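Local coordinates for killer cell lectin-like receptor 3 (PDB 3C8J), which serves as a disulfide-linked homodimeric receptor on mouse natural killer cells that recognises class I MHC molecules, at residues 168-173 with 181-186; 93-97 with 130-136. The protein carries 4 engineered substitutions. All blocks are in the same frame, centred on the assembly; numbering follows the deposited sequence.

Contact 1 (168-173 with 181-186)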
# COMPACT_ATOMS: atom_id res chain seq x y z
N PHE A 168 18.55 -17.84 16.91
CA PHE A 168 18.20 -18.85 15.91
C PHE A 168 19.25 -19.97 15.90
O PHE A 168 20.44 -19.72 15.69
CB PHE A 168 18.06 -18.23 14.52
CG PHE A 168 16.83 -17.38 14.35
CD1 PHE A 168 15.69 -17.58 15.14
CD2 PHE A 168 16.80 -16.38 13.37
CE1 PHE A 168 14.55 -16.77 14.97
CE2 PHE A 168 15.66 -15.58 13.19
CZ PHE A 168 14.54 -15.77 13.99
N LYS A 169 18.78 -21.19 16.15
CA LYS A 169 19.66 -22.36 16.31
C LYS A 169 19.98 -23.02 14.98
O LYS A 169 21.14 -23.04 14.56
CB LYS A 169 19.03 -23.37 17.28
CG LYS A 169 18.94 -22.87 18.72
CD LYS A 169 18.81 -24.01 19.70
CE LYS A 169 19.59 -23.73 20.98
NZ LYS A 169 19.78 -24.94 21.81
N SER A 170 18.95 -23.54 14.31
CA SER A 170 19.08 -24.26 13.04
C SER A 170 19.93 -23.52 11.99
O SER A 170 19.80 -22.31 11.82
CB SER A 170 17.70 -24.54 12.46
OG SER A 170 16.99 -23.34 12.27
N ARG A 171 20.79 -24.27 11.31
CA ARG A 171 21.53 -23.73 10.17
C ARG A 171 20.62 -23.64 8.94
O ARG A 171 21.02 -24.02 7.83
CB ARG A 171 22.77 -24.58 9.87
CG ARG A 171 24.00 -24.14 10.61
CD ARG A 171 25.21 -25.01 10.26
NE ARG A 171 26.41 -24.61 10.98
CZ ARG A 171 26.68 -24.92 12.25
NH1 ARG A 171 25.81 -25.65 12.94
NH2 ARG A 171 27.80 -24.51 12.83
N GLY A 172 19.41 -23.11 9.15
CA GLY A 172 18.36 -23.13 8.15
C GLY A 172 18.01 -21.74 7.68
O GLY A 172 18.89 -20.91 7.49
N CYS A 173 16.70 -21.50 7.52
CA CYS A 173 16.17 -20.27 6.94
C CYS A 173 15.13 -19.60 7.86
O CYS A 173 14.93 -20.04 9.00
CB CYS A 173 15.55 -20.57 5.58
SG CYS A 173 16.73 -20.95 4.28
N ILE A 181 8.30 -14.63 13.70
CA ILE A 181 9.30 -15.14 12.75
C ILE A 181 10.15 -16.21 13.45
O ILE A 181 10.42 -16.12 14.63
CB ILE A 181 10.25 -14.03 12.17
CG1 ILE A 181 11.13 -13.43 13.25
CG2 ILE A 181 9.47 -12.94 11.50
CD1 ILE A 181 12.41 -12.84 12.72
N GLU A 182 10.57 -17.21 12.68
CA GLU A 182 11.25 -18.37 13.21
C GLU A 182 12.32 -18.88 12.25
O GLU A 182 12.38 -18.44 11.10
CB GLU A 182 10.23 -19.49 13.45
CG GLU A 182 9.59 -19.49 14.80
CD GLU A 182 9.24 -20.91 15.23
OE1 GLU A 182 8.20 -21.43 14.74
OE2 GLU A 182 9.99 -21.48 16.06
N ASP A 183 13.13 -19.82 12.71
CA ASP A 183 14.14 -20.46 11.87
C ASP A 183 13.91 -21.97 11.74
O ASP A 183 13.71 -22.67 12.75
CB ASP A 183 15.56 -20.16 12.37
CG ASP A 183 15.83 -20.70 13.77
OD1 ASP A 183 15.00 -20.51 14.68
OD2 ASP A 183 16.90 -21.31 13.97
N ILE A 184 13.95 -22.45 10.50
CA ILE A 184 13.72 -23.87 10.22
C ILE A 184 14.42 -24.34 8.92
O ILE A 184 14.84 -23.51 8.11
CB ILE A 184 12.18 -24.19 10.23
CG1 ILE A 184 11.92 -25.63 10.68
CG2 ILE A 184 11.52 -23.80 8.90
CD1 ILE A 184 10.63 -25.82 11.48
N ASP A 185 14.55 -25.66 8.77
CA ASP A 185 15.13 -26.29 7.58
C ASP A 185 14.60 -25.66 6.30
O ASP A 185 13.40 -25.58 6.10
CB ASP A 185 14.85 -27.81 7.59
CG ASP A 185 15.19 -28.50 6.25
OD1 ASP A 185 14.60 -29.57 5.96
OD2 ASP A 185 16.04 -27.99 5.49
N CYS A 186 15.52 -25.24 5.43
CA CYS A 186 15.19 -24.51 4.19
C CYS A 186 14.39 -25.33 3.16
O CYS A 186 13.89 -24.77 2.19
CB CYS A 186 16.47 -23.96 3.56
SG CYS A 186 17.39 -22.87 4.68
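The carboxylate of D183 is shared between an aromatic ring and a hydroxyl. One oxygen and the CB lie along F168, while the other oxygen is gripped by S170. The ring and carboxylate planes differ by only 28°, and D183 CB stands 4.0 Å from the ring centroid over one face, a CH-pi contact offset toward the rim. The D183 side chain points toward the 168-173 loop, and CG sits between its own backbone N and carbonyl carbon (chi1 62°), which carries OD2 toward S170. There S170 OG donates to D183 OD2 at 2.6 Å, arriving from above the carboxylate plane. The backbone N of K169 lies 2.9 Å from D183 OD2. At the edge of the F168 ring, near its plane, CZ meets I181 CD1 at 3.8 Å, and W149 packs edge-to-face against the same ring. Beyond S170 the chain makes an inverse gamma turn centred on R171. It then enters an antiparallel hydrogen-bonded pair: C173 N reaches I184 O at 2.8 Å, nearly straight at 173°, and I184 N returns to C173 O at 3.0 Å. The same C173 carries the disulfide: its SG bonds C186 SG (2.1 Å), two residues beyond I184, tying the start of strand 173-176 to the chain leaving strand 181-184, with W101 of helix 101-110 against both cysteines. A disulfide closing a beta hairpin at this place is the second conserved cystine of the C-type lectin fold, here close in the chain to regions implicated in MHC class I binding.

Contact 2 (93-97 with 130-136); sequences YFIMN and HVIPGNY. Engineered in segment 130-136: G134 (natural residue Glu).
F94 of strand 90-96 faces the end of helix 121-130 and the chain that follows it, packing a strand of the C-type lectin fold against its second helix. From CB the ring leaves with CG anti to the carbonyl carbon (chi1 -56°), which sends it toward the 130-136 segment. On one flank CD2 approaches V131 CG2 at 4.1 Å, with Y136 CE2 at this edge of the F94 ring; CD1, on the other side of the ring, neighbours H130 NE2, which stands over the face. Farther out, CE1 lies 3.5 Å from H130 NE2 and CE2 lies 3.6 Å from H130 CD2. At the tip CZ reaches H130 CD2 at 3.3 Å. The F94 and H130 planes meet at 37°, an oblique aromatic pair. Y83 fixes this imidazole through a hydrogen bond between its OH and H130 NE2, and its ring also stacks on F94. Two residues on along the strand, M96 bends at chi2 and chi3, which brings its sulfur to the edge of Y136 in a Met-aromatic contact, SD 5.0 Å from the Y136 ring centroid, 74° off the ring normal. The CE methyl touches both I132 CD1 and the phenol oxygen. That hydroxyl is itself committed: Y136 OH donates to I132 O at 2.7 Å, in the plane of its own ring, while M96 CE stands 3.5 Å from the same OH.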
# COMPACT_ATOMS: atom_id res chain seq x y z
N TYR A 93 4.79 -9.48 -3.54
CA TYR A 93 4.13 -10.64 -4.13
C TYR A 93 3.98 -11.67 -3.03
O TYR A 93 4.96 -12.05 -2.37
CB TYR A 93 5.00 -11.28 -5.22
CG TYR A 93 4.82 -10.75 -6.61
CD1 TYR A 93 5.81 -9.98 -7.20
CD2 TYR A 93 3.68 -11.03 -7.35
CE1 TYR A 93 5.66 -9.49 -8.47
CE2 TYR A 93 3.52 -10.52 -8.64
CZ TYR A 93 4.53 -9.75 -9.19
OH TYR A 93 4.42 -9.24 -10.45
N PHE A 94 2.77 -12.16 -2.83
CA PHE A 94 2.62 -13.27 -1.90
C PHE A 94 2.36 -14.46 -2.78
O PHE A 94 1.32 -14.55 -3.43
CB PHE A 94 1.50 -13.01 -0.89
CG PHE A 94 1.66 -11.74 -0.11
CD1 PHE A 94 1.28 -10.54 -0.64
CD2 PHE A 94 2.21 -11.74 1.17
CE1 PHE A 94 1.43 -9.35 0.08
CE2 PHE A 94 2.37 -10.56 1.90
CZ PHE A 94 1.98 -9.37 1.34
N ILE A 95 3.34 -15.36 -2.84
CA ILE A 95 3.24 -16.55 -3.66
C ILE A 95 2.69 -17.69 -2.82
O ILE A 95 3.33 -18.16 -1.87
CB ILE A 95 4.60 -16.90 -4.31
CG1 ILE A 95 5.15 -15.67 -5.02
CG2 ILE A 95 4.44 -18.08 -5.28
CD1 ILE A 95 6.27 -15.95 -5.95
N MET A 96 1.48 -18.10 -3.18
CA MET A 96 0.64 -18.98 -2.38
C MET A 96 0.71 -20.46 -2.79
O MET A 96 -0.30 -21.17 -2.76
CB MET A 96 -0.80 -18.45 -2.42
CG MET A 96 -0.92 -17.03 -1.84
SD MET A 96 -0.39 -16.78 -0.12
CE MET A 96 -1.83 -17.28 0.84
N ASN A 97 1.90 -20.90 -3.21
CA ASN A 97 2.27 -22.32 -3.36
C ASN A 97 3.38 -22.59 -2.39
O ASN A 97 4.24 -21.73 -2.19
CB ASN A 97 2.86 -22.65 -4.73
CG ASN A 97 2.06 -22.09 -5.86
OD1 ASN A 97 2.12 -20.88 -6.13
ND2 ASN A 97 1.31 -22.95 -6.54
N HIS A 130 -1.32 -8.59 7.74
CA HIS A 130 -1.85 -8.69 6.38
C HIS A 130 -2.08 -10.14 5.94
O HIS A 130 -3.12 -10.54 5.44
CB HIS A 130 -0.88 -8.05 5.41
CG HIS A 130 -1.25 -8.27 3.99
ND1 HIS A 130 -2.30 -7.60 3.39
CD2 HIS A 130 -0.78 -9.14 3.07
CE1 HIS A 130 -2.44 -8.03 2.15
NE2 HIS A 130 -1.53 -8.97 1.94
N VAL A 131 -1.02 -10.91 6.14
CA VAL A 131 -0.90 -12.25 5.64
C VAL A 131 -2.13 -13.11 5.98
O VAL A 131 -2.71 -12.98 7.07
CB VAL A 131 0.44 -12.77 6.19
CG1 VAL A 131 0.32 -14.01 7.05
CG2 VAL A 131 1.51 -12.80 5.09
N ILE A 132 -2.55 -13.95 5.02
CA ILE A 132 -3.52 -14.99 5.31
C ILE A 132 -2.79 -15.97 6.23
O ILE A 132 -1.62 -16.20 6.00
CB ILE A 132 -3.98 -15.70 4.02
CG1 ILE A 132 -5.02 -14.87 3.28
CG2 ILE A 132 -4.60 -17.07 4.36
CD1 ILE A 132 -5.01 -15.08 1.79
N PRO A 133 -3.45 -16.51 7.28
CA PRO A 133 -2.73 -17.47 8.18
C PRO A 133 -1.91 -18.49 7.41
O PRO A 133 -2.44 -19.15 6.52
CB PRO A 133 -3.86 -18.16 8.93
CG PRO A 133 -4.92 -17.13 9.02
CD PRO A 133 -4.83 -16.27 7.75
N GLY A 134 -0.62 -18.56 7.69
CA GLY A 134 0.27 -19.50 7.03
C GLY A 134 1.70 -19.23 7.45
O GLY A 134 1.94 -18.51 8.42
N ASN A 135 2.64 -19.82 6.72
CA ASN A 135 4.06 -19.61 6.94
C ASN A 135 4.72 -19.19 5.65
O ASN A 135 4.55 -19.86 4.62
CB ASN A 135 4.68 -20.89 7.47
CG ASN A 135 4.07 -21.32 8.76
OD1 ASN A 135 3.70 -22.48 8.93
ND2 ASN A 135 3.91 -20.38 9.69
N TYR A 136 5.48 -18.10 5.69
CA TYR A 136 6.02 -17.50 4.49
C TYR A 136 7.55 -17.37 4.57
O TYR A 136 8.09 -16.72 5.48
CB TYR A 136 5.41 -16.10 4.28
CG TYR A 136 3.92 -16.10 4.08
CD1 TYR A 136 3.07 -16.28 5.16
CD2 TYR A 136 3.37 -15.88 2.83
CE1 TYR A 136 1.70 -16.29 5.00
CE2 TYR A 136 1.98 -15.86 2.67
CZ TYR A 136 1.16 -16.07 3.77
OH TYR A 136 -0.19 -16.09 3.66

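How the contacts relate
Contacts 1 and 2 follow one another along the chain, and both reach the same mixed sheet without touching: their centres are 18 Å apart and their nearest atoms about 7 Å. Strand 136-143 joins them. Y136, in contact 2, opens it and bonds through its backbone to L176, on the strand that C173 of contact 1 begins; farther along, Y142 pairs with G172. With respect to the ligand surface they differ. Contact 1 contributes 168-170 and 181-182 to regions implicated in MHC class I binding, whereas segment 93-97 reaches such a region at N97, which takes no part in contact 2. Its Y93, also outside the contact, stacks on F201 of the second subunit.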